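Local coordinates for protein oxalate--CoA ligase (PDB 5IE0) that belongs to the ANL superfamily of AMP-binding enzymes, pairing a large AMP-binding portion with a small C-terminal domain, at residues 312-317 / 388-393; 436-441 / 493-498. All coordinates share one frame; numbering follows the deposited sequence.

Only interaction 1 borders the pocket that holds one S,R meso-tartaric acid; interaction 2 lies off to one side. Interaction 1 is a buried contact behind the pocket wall, where the end of strand 308-314 meets strand 389-392; the ligand lies against A313, M314 and T315. Interaction 2 belongs to the C-terminal domain and holds the start of the loop 493-498 to strand 436-446. Farther along, that loop reaches the same ligand: S498 touches it and K500 hydrogen-bonds to it, whereas the side chain of K495 stays about 12 Å away. The two contacts' centres are 24 Å apart and their nearest atoms about 9 Å, so they do not touch.

Interaction 1. Residues 312-317 / 388-393; sequences YAMTEA and GWFHTG. With SRT (S,R meso-tartaric acid), chain C.
T392 OG1 is held by two hydrogen bonds, one to V363 O and one from the amide of D394, and Y312 OH comes within 3.2 Å of T392 OG1. The tyrosine hydroxyl is hydrogen-bonded to D394 OD2, so the same residue ties down both side chains. With CG of Y312 anti to its amide nitrogen (chi1 167°), the ring runs from strand 308-314 to the threonine and brings its OH within 3.4 Å of T392 CB as well.

Two residues on, M314 reaches over to fill the middle of the contact. Its SD lies at the edge of the F390 ring, close to the ring plane, 3.8 Å from F390 CE2 and 5.2 Å from the F390 centroid: a Met-aromatic contact. The chain bends at chi3 (-63°), which brings M314 CE to 3.6 Å from T392 O, a carbonyl that also takes a hydrogen bond from R409. E316 meets the same ring obliquely through its methylenes, with CG 3.7 Å from F390 CZ, while its OE2 is hydrogen-bonded to Y374 OH.

The two short strand segments lie 10.3 Å apart at their closest and run at 102° to each other, so mainly side chains bridge the gap. On the ligand side, the tartaric acid approaches the backbone, with M314 N 3.4 Å from its O4. The sequences here, YAMTE and the TGD that continues into D394, match signature motifs of the superfamily, which line the nucleotide pocket in relatives.

Chemically, the contact combines a sulfur-aromatic centre with hydroxyls fixed by outside partners; V363, D394 and R409 together probably hold T392 in place just before the corner at G393, while Y374 holds the glutamate head beyond the ring.

Interaction 2. Residues 436-441 / 493-498; sequences VSQGVA and LPKTAS
A mixed contact, part leucine-valine packing and part lysine-amide hydrogen bonding, joins the strand at the edge of the small C-terminal sheet to the loop running toward helix 503-511. On the apolar side L493 CD2 rests 3.6 Å from V440 CG1, the two side chains meeting at a slant. The other leucine methyl, CD1, sits between Q438 CB and V440 CG1, 4.1 Å from each.

The polar half is built round K495 NZ. It donates to Q438 OE1 at 2.8 Å, in the plane of the amide and on a lone pair (C=O...N angle 132°), and to L493 O, also at 2.8 Å. Glutamine and lysine reach for one another from opposite directions: Q438 is stretched out beyond CG (chi2 -179°), whereas the lysine chain bends only at its last torsion (chi4 61°), which folds the ammonium back over its own loop. A water accepts a 3.0 Å hydrogen bond from L493 N and weak ones from K495 NZ and Q438 NE2, so it joins the two side-chain ends to the loop only loosely. The two carbonyl oxygens fix the direction of the ammonium.

Q438 belongs with S437 to a classic beta bulge facing I458 on strand 450-459. The loop carries the PKTxSGK signature of the family, and T496 OG1 hydrogen-bonds to S498 OG and to the amide of K500. Around the apolar half, V506 of helix 503-511 packs on both V440 and L493, while I458 of the neighbouring strand touches both Q438 and L493, so the leucine is wedged between helix and sheet.

Interaction 1. Residues 312-317 / 388-393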
loop_
_atom_site.group_PDB
_atom_site.type_symbol
_atom_site.label_atom_id
_atom_site.label_comp_id
_atom_site.label_asym_id
_atom_site.label_seq_id
_atom_site.Cartn_x
_atom_site.Cartn_y
_atom_site.Cartn_z
ATOM N N TYR A 312 -8.082 4.612 3.511
ATOM C CA TYR A 312 -7.225 4.610 4.685
ATOM C C TYR A 312 -6.911 3.163 5.047
ATOM O O TYR A 312 -7.824 2.336 5.182
ATOM C CB TYR A 312 -7.923 5.352 5.825
ATOM C CG TYR A 312 -7.341 5.202 7.207
ATOM C CD1 TYR A 312 -6.009 5.495 7.469
ATOM C CD2 TYR A 312 -8.150 4.828 8.270
ATOM C CE1 TYR A 312 -5.495 5.379 8.750
ATOM C CE2 TYR A 312 -7.651 4.711 9.543
ATOM C CZ TYR A 312 -6.329 4.987 9.784
ATOM O OH TYR A 312 -5.852 4.860 11.066
ATOM N N ALA A 313 -5.621 2.869 5.192
ATOM C CA ALA A 313 -5.152 1.491 5.257
ATOM C C ALA A 313 -3.796 1.347 5.946
ATOM O O ALA A 313 -3.035 2.311 6.052
ATOM C CB ALA A 313 -5.077 0.921 3.853
ATOM N N MET A 314 -3.498 0.136 6.408
ATOM C CA MET A 314 -2.179 -0.173 6.956
ATOM C C MET A 314 -1.954 -1.681 6.973
ATOM O O MET A 314 -2.900 -2.461 6.856
ATOM C CB MET A 314 -2.012 0.414 8.365
ATOM C CG MET A 314 -2.859 -0.242 9.453
ATOM S SD MET A 314 -2.929 0.751 10.968
ATOM C CE MET A 314 -1.211 0.766 11.475
ATOM N N THR A 315 -0.692 -2.079 7.115
ATOM C CA THR A 315 -0.300 -3.484 7.051
ATOM C C THR A 315 -1.036 -4.352 8.071
ATOM O O THR A 315 -1.504 -5.444 7.743
ATOM C CB THR A 315 1.217 -3.643 7.274
ATOM O OG1 THR A 315 1.925 -2.824 6.335
ATOM C CG2 THR A 315 1.638 -5.099 7.093
ATOM N N GLU A 316 -1.155 -3.860 9.299
ATOM C CA GLU A 316 -1.797 -4.628 10.363
ATOM C C GLU A 316 -3.280 -4.891 10.095
ATOM O O GLU A 316 -3.877 -5.778 10.698
ATOM C CB GLU A 316 -1.636 -3.915 11.711
ATOM C CG GLU A 316 -0.210 -3.888 12.239
ATOM C CD GLU A 316 0.565 -2.650 11.826
ATOM O OE1 GLU A 316 0.322 -2.124 10.721
ATOM O OE2 GLU A 316 1.431 -2.206 12.612
ATOM N N ALA A 317 -3.870 -4.108 9.199
ATOM C CA ALA A 317 -5.274 -4.274 8.844
ATOM C C ALA A 317 -5.440 -5.039 7.535
ATOM O O ALA A 317 -6.531 -5.062 6.960
ATOM C CB ALA A 317 -5.947 -2.920 8.750
ATOM N N GLY A 388 -9.841 -7.441 21.196
ATOM C CA GLY A 388 -9.982 -7.537 19.753
ATOM C C GLY A 388 -9.678 -6.254 19.000
ATOM O O GLY A 388 -9.475 -6.281 17.785
ATOM N N TRP A 389 -9.642 -5.131 19.715
ATOM C CA TRP A 389 -9.434 -3.823 19.091
ATOM C C TRP A 389 -7.958 -3.461 18.922
ATOM O O TRP A 389 -7.180 -3.540 19.870
ATOM C CB TRP A 389 -10.126 -2.732 19.911
ATOM C CG TRP A 389 -11.618 -2.797 19.886
ATOM C CD1 TRP A 389 -12.427 -3.509 20.729
ATOM C CD2 TRP A 389 -12.488 -2.114 18.974
ATOM N NE1 TRP A 389 -13.747 -3.312 20.394
ATOM C CE2 TRP A 389 -13.811 -2.459 19.323
ATOM C CE3 TRP A 389 -12.276 -1.242 17.899
ATOM C CZ2 TRP A 389 -14.917 -1.965 18.633
ATOM C CZ3 TRP A 389 -13.376 -0.754 17.214
ATOM C CH2 TRP A 389 -14.680 -1.115 17.586
ATOM N N PHE A 390 -7.586 -3.052 17.711
ATOM C CA PHE A 390 -6.213 -2.647 17.417
ATOM C C PHE A 390 -6.071 -1.128 17.355
ATOM O O PHE A 390 -6.862 -0.455 16.698
ATOM C CB PHE A 390 -5.745 -3.267 16.095
ATOM C CG PHE A 390 -4.424 -2.737 15.610
ATOM C CD1 PHE A 390 -3.250 -3.064 16.267
ATOM C CD2 PHE A 390 -4.358 -1.916 14.497
ATOM C CE1 PHE A 390 -2.032 -2.581 15.827
ATOM C CE2 PHE A 390 -3.140 -1.429 14.047
ATOM C CZ PHE A 390 -1.975 -1.763 14.717
ATOM N N HIS A 391 -5.053 -0.599 18.027
ATOM C CA HIS A 391 -4.766 0.834 18.002
ATOM C C HIS A 391 -3.878 1.195 16.810
ATOM O O HIS A 391 -2.748 0.719 16.703
ATOM C CB HIS A 391 -4.105 1.265 19.312
ATOM C CG HIS A 391 -5.011 1.173 20.500
ATOM N ND1 HIS A 391 -5.396 2.276 21.231
ATOM C CD2 HIS A 391 -5.615 0.108 21.079
ATOM C CE1 HIS A 391 -6.196 1.895 22.211
ATOM N NE2 HIS A 391 -6.345 0.584 22.141
ATOM N N THR A 392 -4.392 2.038 15.916
ATOM C CA THR A 392 -3.699 2.339 14.660
ATOM C C THR A 392 -2.498 3.263 14.819
ATOM O O THR A 392 -1.576 3.234 14.005
ATOM C CB THR A 392 -4.642 2.993 13.634
ATOM O OG1 THR A 392 -5.076 4.268 14.124
ATOM C CG2 THR A 392 -5.847 2.103 13.358
ATOM N N GLY A 393 -2.519 4.100 15.851
ATOM C CA GLY A 393 -1.490 5.112 16.017
ATOM C C GLY A 393 -1.865 6.419 15.339
ATOM O O GLY A 393 -1.075 7.366 15.317
HETATM O O1 SRT C . 2.587 0.135 4.466
HETATM O O11 SRT C . 3.521 0.155 2.493
HETATM C C1 SRT C . 2.494 0.201 3.210
HETATM C C2 SRT C . 1.150 0.360 2.537
HETATM O O2 SRT C . 0.729 -0.839 1.944
HETATM C C3 SRT C . 0.154 0.897 3.527
HETATM O O3 SRT C . 0.387 2.280 3.554
HETATM C C4 SRT C . -1.260 0.639 3.062
HETATM O O4 SRT C . -1.876 -0.381 3.457
HETATM O O41 SRT C . -1.831 1.444 2.284
#

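Interaction 2. Residues 436-441 / 493-498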
loop_
_atom_site.group_PDB
_atom_site.type_symbol
_atom_site.label_atom_id
_atom_site.label_comp_id
_atom_site.label_asym_id
_atom_site.label_seq_id
_atom_site.Cartn_x
_atom_site.Cartn_y
_atom_site.Cartn_z
ATOM N N VAL A 436 4.355 25.538 -5.965
ATOM C CA VAL A 436 4.874 24.451 -5.141
ATOM C C VAL A 436 4.609 23.089 -5.774
ATOM O O VAL A 436 3.459 22.699 -5.988
ATOM C CB VAL A 436 4.276 24.477 -3.723
ATOM C CG1 VAL A 436 4.572 23.175 -2.994
ATOM C CG2 VAL A 436 4.823 25.664 -2.945
ATOM N N SER A 437 5.687 22.379 -6.084
ATOM C CA SER A 437 5.596 21.041 -6.646
ATOM C C SER A 437 5.370 20.016 -5.543
ATOM O O SER A 437 4.483 19.169 -5.646
ATOM C CB SER A 437 6.857 20.698 -7.440
ATOM O OG SER A 437 6.834 19.351 -7.867
ATOM N N GLN A 438 6.183 20.085 -4.492
ATOM C CA GLN A 438 6.003 19.180 -3.355
ATOM C C GLN A 438 6.202 19.928 -2.043
ATOM O O GLN A 438 6.791 21.004 -2.025
ATOM C CB GLN A 438 6.967 17.991 -3.437
ATOM C CG GLN A 438 6.818 17.141 -4.694
ATOM C CD GLN A 438 7.778 15.967 -4.731
ATOM O OE1 GLN A 438 7.847 15.176 -3.789
ATOM N NE2 GLN A 438 8.536 15.855 -5.817
ATOM N N GLY A 439 5.696 19.374 -0.946
ATOM C CA GLY A 439 5.832 20.029 0.344
ATOM C C GLY A 439 5.600 19.121 1.534
ATOM O O GLY A 439 4.790 18.198 1.470
ATOM N N VAL A 440 6.312 19.383 2.626
ATOM C CA VAL A 440 6.138 18.597 3.844
ATOM C C VAL A 440 6.427 19.424 5.098
ATOM O O VAL A 440 7.482 20.049 5.219
ATOM C CB VAL A 440 7.036 17.336 3.836
ATOM C CG1 VAL A 440 8.478 17.700 3.518
ATOM C CG2 VAL A 440 6.937 16.593 5.161
ATOM N N ALA A 441 5.469 19.445 6.020
ATOM C CA ALA A 441 5.655 20.111 7.301
ATOM C C ALA A 441 6.131 19.105 8.340
ATOM O O ALA A 441 5.869 17.911 8.219
ATOM C CB ALA A 441 4.369 20.777 7.754
ATOM N N LEU A 493 13.031 15.571 -2.245
ATOM C CA LEU A 493 12.481 15.067 -0.995
ATOM C C LEU A 493 12.465 13.544 -1.051
ATOM O O LEU A 493 11.724 12.959 -1.844
ATOM C CB LEU A 493 11.072 15.606 -0.755
ATOM C CG LEU A 493 10.990 16.963 -0.060
ATOM C CD1 LEU A 493 9.655 17.638 -0.371
ATOM C CD2 LEU A 493 11.228 16.844 1.434
ATOM N N PRO A 494 13.290 12.895 -0.212
ATOM C CA PRO A 494 13.444 11.439 -0.260
ATOM C C PRO A 494 12.136 10.702 0.000
ATOM O O PRO A 494 11.332 11.136 0.827
ATOM C CB PRO A 494 14.456 11.162 0.858
ATOM C CG PRO A 494 15.219 12.442 0.985
ATOM C CD PRO A 494 14.172 13.499 0.799
ATOM N N LYS A 495 11.930 9.599 -0.710
ATOM C CA LYS A 495 10.732 8.791 -0.532
ATOM C C LYS A 495 11.077 7.322 -0.340
ATOM O O LYS A 495 12.083 6.834 -0.855
ATOM C CB LYS A 495 9.790 8.952 -1.727
ATOM C CG LYS A 495 9.210 10.346 -1.864
ATOM C CD LYS A 495 8.563 10.550 -3.220
ATOM C CE LYS A 495 8.176 12.007 -3.425
ATOM N NZ LYS A 495 9.358 12.914 -3.371
ATOM N N THR A 496 10.230 6.617 0.400
ATOM C CA THR A 496 10.371 5.178 0.556
ATOM C C THR A 496 10.023 4.487 -0.760
ATOM O O THR A 496 9.575 5.133 -1.708
ATOM C CB THR A 496 9.470 4.641 1.681
ATOM O OG1 THR A 496 8.097 4.902 1.359
ATOM C CG2 THR A 496 9.808 5.316 3.005
ATOM N N ALA A 497 10.239 3.177 -0.824
ATOM C CA ALA A 497 9.906 2.410 -2.020
ATOM C C ALA A 497 8.401 2.435 -2.282
ATOM O O ALA A 497 7.958 2.383 -3.431
ATOM C CB ALA A 497 10.400 0.976 -1.889
ATOM N N SER A 498 7.624 2.521 -1.206
ATOM C CA SER A 498 6.168 2.564 -1.297
ATOM C C SER A 498 5.667 3.936 -1.744
ATOM O O SER A 498 4.512 4.083 -2.149
ATOM C CB SER A 498 5.540 2.191 0.046
ATOM O OG SER A 498 6.107 2.946 1.100
HETATM O O HOH W 1 11.501 14.645 -4.675
#